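Local atomic coordinates of possible sortase-like protein (Corynebacterium diphtheriae, PDB entry 5UUS), a protein that probably acts as a membrane-anchored class E sortase, a cysteine transpeptidase that cleaves sorting signals and attaches proteins to the cell surface. Residues A[41-46]-A[111-116]; A[115-120]-A[212-217]; A[122-127]-A[139-144]; A[158-163]-A[203-208]. All blocks are in the same frame, centred on the assembly; numbering follows the deposited sequence.

Contact 1 (A[41-46]-A[111-116]); sequences FARMYI and VVETRT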
# COMPACT_ATOMS: atom_id res chain seq x y z
N PHE A 41 -11.84 6.75 -3.95
CA PHE A 41 -11.92 5.76 -5.05
C PHE A 41 -11.54 4.37 -4.56
O PHE A 41 -11.58 3.41 -5.32
CB PHE A 41 -11.00 6.16 -6.21
CG PHE A 41 -9.53 6.09 -5.87
CD1 PHE A 41 -8.91 7.14 -5.19
CD2 PHE A 41 -8.77 4.99 -6.21
CE1 PHE A 41 -7.56 7.09 -4.85
CE2 PHE A 41 -7.42 4.92 -5.88
CZ PHE A 41 -6.81 5.98 -5.20
N ALA A 42 -11.15 4.27 -3.29
CA ALA A 42 -10.75 2.98 -2.75
C ALA A 42 -10.91 2.92 -1.25
O ALA A 42 -11.16 3.94 -0.60
CB ALA A 42 -9.31 2.65 -3.13
N ARG A 43 -10.79 1.72 -0.71
CA ARG A 43 -10.91 1.51 0.71
C ARG A 43 -9.80 0.57 1.16
O ARG A 43 -9.52 -0.42 0.48
CB ARG A 43 -12.27 0.94 1.05
CG ARG A 43 -12.49 0.75 2.52
CD ARG A 43 -13.91 0.29 2.78
NE ARG A 43 -14.90 1.27 2.35
CZ ARG A 43 -16.05 0.95 1.77
NH1 ARG A 43 -16.34 -0.33 1.52
NH2 ARG A 43 -16.90 1.90 1.42
N MET A 44 -9.18 0.86 2.30
CA MET A 44 -8.13 -0.04 2.79
C MET A 44 -8.44 -0.61 4.17
O MET A 44 -9.04 0.06 5.01
CB MET A 44 -6.75 0.65 2.83
CG MET A 44 -6.63 1.87 3.75
SD MET A 44 -4.91 2.50 3.78
CE MET A 44 -4.08 1.25 4.75
N TYR A 45 -8.04 -1.86 4.36
CA TYR A 45 -8.21 -2.58 5.61
C TYR A 45 -6.85 -3.14 6.07
O TYR A 45 -6.06 -3.64 5.27
CB TYR A 45 -9.18 -3.75 5.46
CG TYR A 45 -10.48 -3.49 4.75
CD1 TYR A 45 -10.52 -3.32 3.37
CD2 TYR A 45 -11.68 -3.50 5.45
CE1 TYR A 45 -11.74 -3.12 2.71
CE2 TYR A 45 -12.89 -3.29 4.80
CZ TYR A 45 -12.91 -3.10 3.43
OH TYR A 45 -14.11 -2.91 2.79
N ILE A 46 -6.62 -3.12 7.38
CA ILE A 46 -5.46 -3.78 7.97
C ILE A 46 -5.97 -4.70 9.07
O ILE A 46 -6.18 -4.25 10.19
CB ILE A 46 -4.46 -2.76 8.53
CG1 ILE A 46 -4.07 -1.76 7.44
CG2 ILE A 46 -3.25 -3.49 9.12
CD1 ILE A 46 -2.94 -0.79 7.83
N VAL A 111 -5.21 -4.82 2.87
CA VAL A 111 -6.18 -5.15 1.83
C VAL A 111 -6.76 -3.87 1.25
O VAL A 111 -7.17 -2.98 1.99
CB VAL A 111 -7.30 -6.05 2.37
CG1 VAL A 111 -8.26 -6.41 1.24
CG2 VAL A 111 -6.70 -7.32 3.00
N VAL A 112 -6.75 -3.78 -0.08
CA VAL A 112 -7.23 -2.59 -0.78
C VAL A 112 -8.33 -2.96 -1.76
O VAL A 112 -8.18 -3.83 -2.62
CB VAL A 112 -6.09 -1.86 -1.51
CG1 VAL A 112 -6.56 -0.53 -2.08
CG2 VAL A 112 -4.93 -1.62 -0.54
N GLU A 113 -9.46 -2.31 -1.59
CA GLU A 113 -10.61 -2.52 -2.43
C GLU A 113 -10.82 -1.33 -3.35
O GLU A 113 -10.79 -0.17 -2.90
CB GLU A 113 -11.83 -2.72 -1.53
CG GLU A 113 -13.10 -2.96 -2.21
CD GLU A 113 -14.28 -2.82 -1.24
OE1 GLU A 113 -14.08 -2.43 -0.05
OE2 GLU A 113 -15.40 -3.09 -1.69
N THR A 114 -11.03 -1.59 -4.65
CA THR A 114 -11.55 -0.53 -5.50
C THR A 114 -12.98 -0.89 -5.94
O THR A 114 -13.52 -1.93 -5.55
CB THR A 114 -10.66 -0.30 -6.74
OG1 THR A 114 -10.86 -1.36 -7.67
CG2 THR A 114 -9.19 -0.20 -6.34
N ARG A 115 -13.59 -0.05 -6.76
CA ARG A 115 -14.92 -0.40 -7.27
C ARG A 115 -14.95 -1.68 -8.16
O ARG A 115 -16.00 -2.29 -8.33
CB ARG A 115 -15.50 0.79 -8.02
CG ARG A 115 -15.79 1.98 -7.08
CD ARG A 115 -16.26 3.16 -7.91
NE ARG A 115 -16.55 4.39 -7.17
CZ ARG A 115 -17.61 4.59 -6.37
NH1 ARG A 115 -18.49 3.62 -6.13
NH2 ARG A 115 -17.76 5.77 -5.78
N THR A 116 -13.80 -2.11 -8.67
CA THR A 116 -13.76 -3.27 -9.53
C THR A 116 -12.88 -4.41 -9.03
O THR A 116 -12.83 -5.46 -9.66
CB THR A 116 -13.26 -2.90 -10.95
OG1 THR A 116 -11.96 -2.31 -10.83
CG2 THR A 116 -14.17 -1.90 -11.63
O HOH W 1 -12.41 2.59 -7.57

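Contact 2 (A[115-120]-A[212-217]); sequences RTSWSV and TEHFPK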
# COMPACT_ATOMS: atom_id res chain seq x y z
N ARG A 115 -13.59 -0.05 -6.76
CA ARG A 115 -14.92 -0.40 -7.27
C ARG A 115 -14.95 -1.68 -8.16
O ARG A 115 -16.00 -2.29 -8.33
CB ARG A 115 -15.50 0.79 -8.02
CG ARG A 115 -15.79 1.98 -7.08
CD ARG A 115 -16.26 3.16 -7.91
NE ARG A 115 -16.55 4.39 -7.17
CZ ARG A 115 -17.61 4.59 -6.37
NH1 ARG A 115 -18.49 3.62 -6.13
NH2 ARG A 115 -17.76 5.77 -5.78
N THR A 116 -13.80 -2.11 -8.67
CA THR A 116 -13.76 -3.27 -9.53
C THR A 116 -12.88 -4.41 -9.03
O THR A 116 -12.83 -5.46 -9.66
CB THR A 116 -13.26 -2.90 -10.95
OG1 THR A 116 -11.96 -2.31 -10.83
CG2 THR A 116 -14.17 -1.90 -11.63
N SER A 117 -12.17 -4.24 -7.90
CA SER A 117 -11.14 -5.22 -7.59
C SER A 117 -10.79 -5.33 -6.11
O SER A 117 -11.12 -4.44 -5.32
CB SER A 117 -9.86 -4.89 -8.37
OG SER A 117 -9.25 -3.73 -7.82
N TRP A 118 -10.12 -6.42 -5.76
CA TRP A 118 -9.51 -6.60 -4.44
C TRP A 118 -8.02 -6.82 -4.65
O TRP A 118 -7.64 -7.56 -5.57
CB TRP A 118 -10.12 -7.81 -3.69
CG TRP A 118 -11.51 -7.62 -3.19
CD1 TRP A 118 -12.69 -8.04 -3.80
CD2 TRP A 118 -11.90 -6.97 -1.97
NE1 TRP A 118 -13.76 -7.68 -3.02
CE2 TRP A 118 -13.32 -7.02 -1.90
CE3 TRP A 118 -11.19 -6.35 -0.92
CZ2 TRP A 118 -14.04 -6.48 -0.82
CZ3 TRP A 118 -11.91 -5.82 0.15
CH2 TRP A 118 -13.32 -5.89 0.19
N SER A 119 -7.19 -6.17 -3.83
CA SER A 119 -5.74 -6.36 -3.83
C SER A 119 -5.30 -6.71 -2.41
O SER A 119 -5.83 -6.16 -1.44
CB SER A 119 -4.99 -5.11 -4.31
OG SER A 119 -5.44 -4.68 -5.57
N VAL A 120 -4.35 -7.62 -2.29
CA VAL A 120 -3.73 -7.89 -1.01
C VAL A 120 -2.27 -7.58 -1.14
O VAL A 120 -1.59 -8.16 -1.99
CB VAL A 120 -3.90 -9.35 -0.57
CG1 VAL A 120 -3.14 -9.61 0.75
CG2 VAL A 120 -5.39 -9.67 -0.44
N THR A 212 0.54 -9.51 -3.47
CA THR A 212 0.52 -10.98 -3.51
C THR A 212 -0.79 -11.50 -4.12
O THR A 212 -0.84 -12.63 -4.60
CB THR A 212 0.68 -11.61 -2.09
OG1 THR A 212 -0.41 -11.20 -1.26
CG2 THR A 212 2.00 -11.15 -1.43
N GLU A 213 -1.84 -10.70 -4.06
CA GLU A 213 -3.12 -11.03 -4.71
C GLU A 213 -3.73 -9.82 -5.39
O GLU A 213 -3.68 -8.71 -4.85
CB GLU A 213 -4.15 -11.55 -3.72
CG GLU A 213 -3.88 -12.86 -3.07
CD GLU A 213 -5.03 -13.22 -2.11
OE1 GLU A 213 -6.16 -13.49 -2.60
OE2 GLU A 213 -4.80 -13.19 -0.88
N HIS A 214 -4.35 -10.03 -6.56
CA HIS A 214 -5.12 -8.96 -7.23
C HIS A 214 -6.14 -9.59 -8.17
O HIS A 214 -5.77 -10.31 -9.09
CB HIS A 214 -4.22 -7.99 -8.01
CG HIS A 214 -4.98 -6.90 -8.72
ND1 HIS A 214 -5.65 -5.90 -8.05
CD2 HIS A 214 -5.18 -6.67 -10.04
CE1 HIS A 214 -6.23 -5.10 -8.92
NE2 HIS A 214 -5.97 -5.54 -10.14
N PHE A 215 -7.43 -9.35 -7.93
CA PHE A 215 -8.47 -10.00 -8.74
C PHE A 215 -9.73 -9.13 -8.79
O PHE A 215 -9.92 -8.25 -7.92
CB PHE A 215 -8.78 -11.41 -8.19
CG PHE A 215 -9.22 -11.43 -6.76
CD1 PHE A 215 -10.56 -11.28 -6.42
CD2 PHE A 215 -8.28 -11.62 -5.75
CE1 PHE A 215 -10.96 -11.30 -5.09
CE2 PHE A 215 -8.67 -11.63 -4.41
CZ PHE A 215 -10.01 -11.47 -4.08
N PRO A 216 -10.58 -9.34 -9.82
CA PRO A 216 -11.77 -8.51 -10.03
C PRO A 216 -12.94 -8.90 -9.13
O PRO A 216 -13.05 -10.05 -8.74
CB PRO A 216 -12.12 -8.77 -11.50
CG PRO A 216 -11.68 -10.21 -11.72
CD PRO A 216 -10.38 -10.32 -10.90
N LYS A 217 -13.78 -7.93 -8.81
CA LYS A 217 -15.02 -8.20 -8.11
C LYS A 217 -16.01 -8.87 -9.06
O LYS A 217 -15.64 -9.20 -10.18
CB LYS A 217 -15.63 -6.89 -7.58
CG LYS A 217 -14.84 -6.20 -6.50
CD LYS A 217 -15.59 -5.00 -5.99
CE LYS A 217 -15.04 -4.60 -4.63
NZ LYS A 217 -15.66 -3.36 -4.13

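Contact 3 (A[122-127]-A[139-144]); sequences RVMPVD and GCFTPE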
# COMPACT_ATOMS: atom_id res chain seq x y z
N ARG A 122 1.39 -7.31 1.26
CA ARG A 122 1.95 -7.80 2.52
C ARG A 122 3.23 -7.05 2.86
O ARG A 122 4.09 -6.84 2.01
CB ARG A 122 2.15 -9.30 2.43
CG ARG A 122 0.81 -10.01 2.29
CD ARG A 122 0.81 -11.35 2.95
NE ARG A 122 -0.49 -12.00 2.86
CZ ARG A 122 -1.28 -12.25 3.90
NH1 ARG A 122 -0.89 -11.94 5.14
NH2 ARG A 122 -2.44 -12.83 3.71
N VAL A 123 3.31 -6.60 4.11
CA VAL A 123 4.45 -5.82 4.57
C VAL A 123 5.75 -6.58 4.31
O VAL A 123 5.88 -7.79 4.63
CB VAL A 123 4.30 -5.47 6.07
CG1 VAL A 123 5.55 -4.77 6.58
CG2 VAL A 123 3.05 -4.60 6.29
N MET A 124 6.70 -5.90 3.70
CA MET A 124 7.97 -6.53 3.35
C MET A 124 8.89 -6.69 4.56
O MET A 124 8.68 -6.05 5.58
CB MET A 124 8.66 -5.70 2.26
CG MET A 124 7.94 -5.90 0.85
SD MET A 124 8.62 -4.74 -0.34
CE MET A 124 10.31 -5.31 -0.49
N PRO A 125 9.93 -7.53 4.46
CA PRO A 125 10.84 -7.66 5.62
C PRO A 125 11.43 -6.33 6.12
O PRO A 125 11.87 -5.49 5.33
CB PRO A 125 11.94 -8.59 5.10
CG PRO A 125 11.25 -9.41 4.04
CD PRO A 125 10.27 -8.47 3.38
N VAL A 126 11.44 -6.16 7.45
CA VAL A 126 11.92 -4.95 8.10
C VAL A 126 13.33 -5.15 8.72
O VAL A 126 13.52 -6.03 9.54
CB VAL A 126 10.92 -4.51 9.19
CG1 VAL A 126 11.41 -3.26 9.91
CG2 VAL A 126 9.52 -4.29 8.58
N ASP A 127 14.30 -4.35 8.27
CA ASP A 127 15.64 -4.26 8.84
C ASP A 127 16.52 -5.51 8.62
O ASP A 127 17.74 -5.42 8.67
CB ASP A 127 15.59 -3.96 10.36
CG ASP A 127 15.02 -2.58 10.67
OD1 ASP A 127 14.98 -1.72 9.77
OD2 ASP A 127 14.63 -2.36 11.84
N GLY A 139 7.66 -16.58 4.28
CA GLY A 139 6.45 -16.77 5.05
C GLY A 139 5.16 -16.38 4.33
O GLY A 139 4.09 -16.86 4.70
N CYS A 140 5.23 -15.52 3.31
CA CYS A 140 4.00 -15.08 2.64
C CYS A 140 4.17 -14.69 1.17
O CYS A 140 3.19 -14.45 0.50
CB CYS A 140 3.38 -13.90 3.40
SG CYS A 140 4.46 -12.48 3.53
N PHE A 141 5.41 -14.60 0.69
CA PHE A 141 5.62 -14.29 -0.72
C PHE A 141 5.94 -15.56 -1.52
O PHE A 141 6.20 -16.61 -0.93
CB PHE A 141 6.73 -13.25 -0.86
CG PHE A 141 6.42 -11.95 -0.17
CD1 PHE A 141 5.50 -11.06 -0.71
CD2 PHE A 141 7.04 -11.62 1.03
CE1 PHE A 141 5.19 -9.87 -0.07
CE2 PHE A 141 6.75 -10.42 1.67
CZ PHE A 141 5.83 -9.54 1.11
N THR A 142 5.93 -15.47 -2.85
CA THR A 142 6.34 -16.60 -3.68
C THR A 142 7.86 -16.79 -3.52
O THR A 142 8.55 -15.89 -3.03
CB THR A 142 5.97 -16.37 -5.15
OG1 THR A 142 6.80 -15.35 -5.69
CG2 THR A 142 4.49 -15.93 -5.26
N PRO A 143 8.36 -17.99 -3.87
CA PRO A 143 9.80 -18.20 -3.78
C PRO A 143 10.53 -17.24 -4.69
O PRO A 143 11.58 -16.73 -4.32
CB PRO A 143 9.99 -19.67 -4.22
CG PRO A 143 8.64 -20.13 -4.71
CD PRO A 143 7.61 -19.23 -4.12
N GLU A 144 9.94 -16.94 -5.84
CA GLU A 144 10.49 -15.96 -6.76
C GLU A 144 10.52 -14.54 -6.18
O GLU A 144 11.53 -13.84 -6.26
CB GLU A 144 9.70 -15.98 -8.08
CG GLU A 144 9.79 -17.32 -8.83
CD GLU A 144 8.92 -18.45 -8.24
OE1 GLU A 144 8.01 -18.19 -7.42
OE2 GLU A 144 9.17 -19.63 -8.59

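Contact 4 (A[158-163]-A[203-208]); sequences NGRFIT and ERMIVH. With ACT (acetate ion), chain F.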
# COMPACT_ATOMS: atom_id res chain seq x y z
N ASN A 158 13.54 -1.69 2.24
CA ASN A 158 13.18 -1.98 3.63
C ASN A 158 11.67 -1.84 3.82
O ASN A 158 11.08 -0.87 3.36
CB ASN A 158 13.94 -1.01 4.56
CG ASN A 158 14.01 -1.48 6.00
OD1 ASN A 158 13.29 -2.39 6.42
ND2 ASN A 158 14.89 -0.84 6.79
N GLY A 159 11.03 -2.79 4.49
CA GLY A 159 9.59 -2.71 4.73
C GLY A 159 9.15 -1.51 5.57
O GLY A 159 8.01 -1.09 5.47
N ARG A 160 10.04 -0.98 6.42
CA ARG A 160 9.72 0.23 7.19
C ARG A 160 11.00 0.98 7.56
O ARG A 160 12.00 0.38 7.95
CB ARG A 160 8.92 -0.10 8.46
CG ARG A 160 8.48 1.15 9.29
CD ARG A 160 7.56 0.77 10.46
NE ARG A 160 8.14 -0.32 11.23
CZ ARG A 160 7.51 -1.46 11.53
NH1 ARG A 160 6.25 -1.62 11.17
NH2 ARG A 160 8.14 -2.42 12.21
N PHE A 161 10.98 2.30 7.42
CA PHE A 161 12.13 3.12 7.79
C PHE A 161 11.70 4.56 7.96
O PHE A 161 10.57 4.93 7.62
CB PHE A 161 13.28 3.00 6.77
CG PHE A 161 12.93 3.46 5.37
CD1 PHE A 161 12.27 2.61 4.48
CD2 PHE A 161 13.28 4.73 4.92
CE1 PHE A 161 11.95 3.02 3.18
CE2 PHE A 161 12.95 5.16 3.63
CZ PHE A 161 12.30 4.28 2.73
N ILE A 162 12.61 5.36 8.52
CA ILE A 162 12.38 6.77 8.76
C ILE A 162 13.23 7.58 7.79
O ILE A 162 14.36 7.20 7.50
CB ILE A 162 12.74 7.18 10.22
CG1 ILE A 162 11.92 6.35 11.20
CG2 ILE A 162 12.51 8.69 10.44
CD1 ILE A 162 10.41 6.54 11.08
N THR A 163 12.68 8.67 7.27
CA THR A 163 13.41 9.45 6.28
C THR A 163 13.03 10.93 6.40
O THR A 163 12.28 11.30 7.30
CB THR A 163 13.16 8.93 4.84
OG1 THR A 163 14.08 9.59 3.94
CG2 THR A 163 11.68 9.19 4.36
N GLU A 203 10.20 14.61 10.43
CA GLU A 203 10.59 13.48 9.60
C GLU A 203 9.36 12.74 9.05
O GLU A 203 8.21 13.17 9.24
CB GLU A 203 11.47 12.54 10.43
CG GLU A 203 12.75 13.22 10.90
CD GLU A 203 13.31 12.62 12.19
OE1 GLU A 203 12.93 13.06 13.30
OE2 GLU A 203 14.16 11.71 12.10
N ARG A 204 9.60 11.61 8.37
CA ARG A 204 8.53 10.84 7.75
C ARG A 204 8.77 9.37 8.00
O ARG A 204 9.90 8.90 7.89
CB ARG A 204 8.47 11.09 6.24
CG ARG A 204 8.22 12.55 5.85
CD ARG A 204 6.78 12.91 6.18
NE ARG A 204 6.42 14.24 5.73
CZ ARG A 204 6.64 15.35 6.43
NH1 ARG A 204 7.23 15.30 7.62
NH2 ARG A 204 6.26 16.52 5.95
N MET A 205 7.71 8.65 8.34
CA MET A 205 7.80 7.20 8.39
C MET A 205 7.32 6.63 7.07
O MET A 205 6.30 7.07 6.55
CB MET A 205 6.97 6.62 9.54
CG MET A 205 6.93 5.08 9.56
SD MET A 205 5.95 4.48 10.98
CE MET A 205 6.94 5.18 12.31
N ILE A 206 8.05 5.63 6.55
CA ILE A 206 7.74 4.94 5.30
C ILE A 206 7.49 3.45 5.56
O ILE A 206 8.26 2.81 6.27
CB ILE A 206 8.89 5.06 4.26
CG1 ILE A 206 9.37 6.50 4.12
CG2 ILE A 206 8.46 4.48 2.89
CD1 ILE A 206 8.27 7.47 3.66
N VAL A 207 6.41 2.90 4.99
CA VAL A 207 6.18 1.45 5.01
C VAL A 207 5.98 0.93 3.58
O VAL A 207 5.28 1.57 2.78
CB VAL A 207 4.97 1.07 5.87
CG1 VAL A 207 4.59 -0.40 5.66
CG2 VAL A 207 5.26 1.37 7.33
N HIS A 208 6.64 -0.18 3.24
CA HIS A 208 6.46 -0.80 1.92
C HIS A 208 5.88 -2.20 2.09
O HIS A 208 6.31 -2.98 2.94
CB HIS A 208 7.80 -0.90 1.15
CG HIS A 208 8.36 0.41 0.71
ND1 HIS A 208 7.65 1.31 -0.07
CD2 HIS A 208 9.58 0.97 0.91
CE1 HIS A 208 8.41 2.36 -0.32
NE2 HIS A 208 9.58 2.18 0.27
C ACT F . 17.89 1.65 5.67
O ACT F . 17.66 2.64 6.40
OXT ACT F . 16.90 0.90 5.48
CH3 ACT F . 19.25 1.37 5.08

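Contact 1 (A[41-46]-A[111-116])
Tyr45, Arg43 and Glu113 meet around a single carboxylate oxygen. Glu113 OE1 accepts the hydroxyl proton of Tyr45 at an OH to OE1 distance of 2.9 Å. The same oxygen forms a longer salt bridge with Arg43, whose NH1 lies 3.5 Å from Glu113 OE1. The phenol and the carboxylate are turned by only 27° against each other, and OE1 sits at the edge of the ring, in its plane. The guanidinium instead stands steeply to the carboxylate, their planes 74° apart. Glu113 gets there by running straight out, with CG anti to the backbone N (chi1 -180°) and an extended chain beyond, alongside the Arg43 chain. Its other oxygen, OE2, is taken by Lys217, so both ends of the carboxylate are anchored.

These groups are brought together by the backbone. Arg43 and Glu113 form a hydrogen-bonded antiparallel pair, with Glu113 N 2.8 Å from Arg43 O and Arg43 N 2.9 Å from Glu113 O. Tyr45 and Val111 form the next such pair, its Tyr45 N to Val111 O bond measuring 2.8 Å. Between them Met44 and Val112 turn to the other face, where Val112 CG1 also lies 4.3 Å from Ala42 CB. Near the end of the pairing, a water links Phe41 O to Arg115 N. Beyond Thr114, whose OG1 receives Thr116 N in an ST turn and also bonds Ser117 OG, the chain bends into the following strand. On its far side, strand 40-45 pairs with strand 54-59 through a classic bulge at Phe41 and Ala42 opposite Ile57, continuing the antiparallel wall of the sortase beta-barrel.

Contact 2 (A[115-120]-A[212-217])
Ser119 and His214 share a hydrogen bond from side chain to side chain: Ser119 OG lies 2.8 Å from His214 ND1, at the edge of the imidazole and near its plane. Either atom could be the donor. On the backbone, Trp118 and Phe215 satisfy each other in both directions, with Trp118 N 2.8 Å from Phe215 O and Phe215 N 3.0 Å from Trp118 O. Trp118 CB rests over the face of the Phe215 ring, 4.1 Å from its centroid, in a CH-pi contact.

The pairing joins strand 117-123 to the C-terminal half of strand 204-216, two antiparallel neighbours in the sortase beta-barrel, and it is interrupted by a classic bulge. Thr212 and Glu213 both face Val120, and Val120 O consequently serves two amides: Thr212 N at 2.9 Å and Glu213 N at a looser 3.3 Å. Val120 N in turn donates to Glu213 O.

At the opposite end, Lys217 N gives a 2.8 Å bond to Thr116 O from well above the carbonyl plane, 48° out of it. The extended Lys217 chain then runs past Ser117 N, and its CE passes 3.7 Å from Trp118 NE1. That course carries NZ to Glu113 and the carbonyl of Thr114, while Ser117 OG finds its partner in Thr114 OG1.

Contact 3 (A[122-127]-A[139-144])
Arg122 lies along Cys140 and Phe141, and its side chain touches one after the other. CB comes first, 3.9 Å from Phe141 CZ, with CE1 of the same ring only slightly farther. CG leaves anti to the carbonyl carbon (chi1 -65°), and a bend at chi2, -147°, then carries CD onto the cysteine. There CD packs 3.6 Å from Cys140 CB and 3.9 Å from Cys140 SG. From CD onward the chain leads out of the contact: NH1 donates to the carbonyl of Cys107, and NH2 forms a salt bridge with Glu228 near the C-terminus. The guanidinium is thus held at two corners, and its apolar stem is left to do the packing.

No hydrogen bond joins the two segments, and shape carries the contact. Phe141 presents its edge to the end of strand 117-123, with Arg122 O in the ring plane and 3.3 Å from CZ. Met124 CG, 4.2 Å from Phe141 CZ, and Pro125 CD, 4.4 Å from Phe141 CE2, approach the ring obliquely. The neighbouring Cys140 SG lies over one ring face, offset toward the rim.

Further out, Met210 and Thr212 of strand 204-216 and Ile149 of helix 143-151 also pack on Phe141. Thr142 is the N-cap of that helix, its OG1 accepting from Gln145 N. The disulfide of Cys140 with Cys107 and the packing of Phe141 together fasten a helical excursion, which leaves strand 117-123 through helix 130-137, back against the sortase barrel, where strands 117-123 and 204-216 adjoin.

Contact 4 (A[158-163]-A[203-208])
Strand 160-163 pairs antiparallel with the first half of strand 204-216 in the sortase barrel, and Phe161 facing Ile206 is its central hydrogen-bonded pair. Phe161 N lies 3.0 Å from Ile206 O, and Ile206 N returns a 2.8 Å bond to Phe161 O. With chi1 at 61°, CG stands between the backbone N and the carbonyl carbon, and the phenyl folds over its partner: Ile206 CB sits 3.9 Å from the ring centroid, 16° off the normal. On the same face Thr163 CG2 packs 3.6 Å from Ile206 CG1. The His208 ring lies oblique to the phenyl, planes 44° apart, with NE2 3.8 Å from Phe161 CE1; Glu176 and Thr191 bind its two nitrogens and so fix its rotation. The opposite face carries Ile162 CD1, 3.8 Å from Met205 CB.

Asn158 OD1 accepts from Asp127 N, while its ND2 donates to an acetate, probably from the crystallisation liquor. Arg204 NH1 bonds Glu203 O and Asn201 O. Its side chain is about 9 Å from that of the predicted active-site His90, at the start of the strand that follows the predicted nucleophile Cys195, consistent with the place of the conserved arginine in the sortase active site.

Overall arrangement
All four contacts reach one mixed sheet, the sortase barrel; contact 3 fastens a helical insertion to it. Contacts 1 and 2, with centres 8 Å apart, adjoin through the hairpin of strands 109-114 and 117-123, sharing Arg115 and Thr116. Contact 3, its centre about 19 Å from that of contact 2, takes the far end of strand 117-123; Thr212 packs on Phe141 between them. Contact 4 uses the other half of strand 204-216, its centre about 25 Å from that of contact 2 and across the chain's centre, and joins contact 3 through Pro125 and Gly159. Contacts 3 and 4 follow in series inside the loop closed by contact 2. Strand 204-216 thus links the hairpin wall to the predicted active-site end.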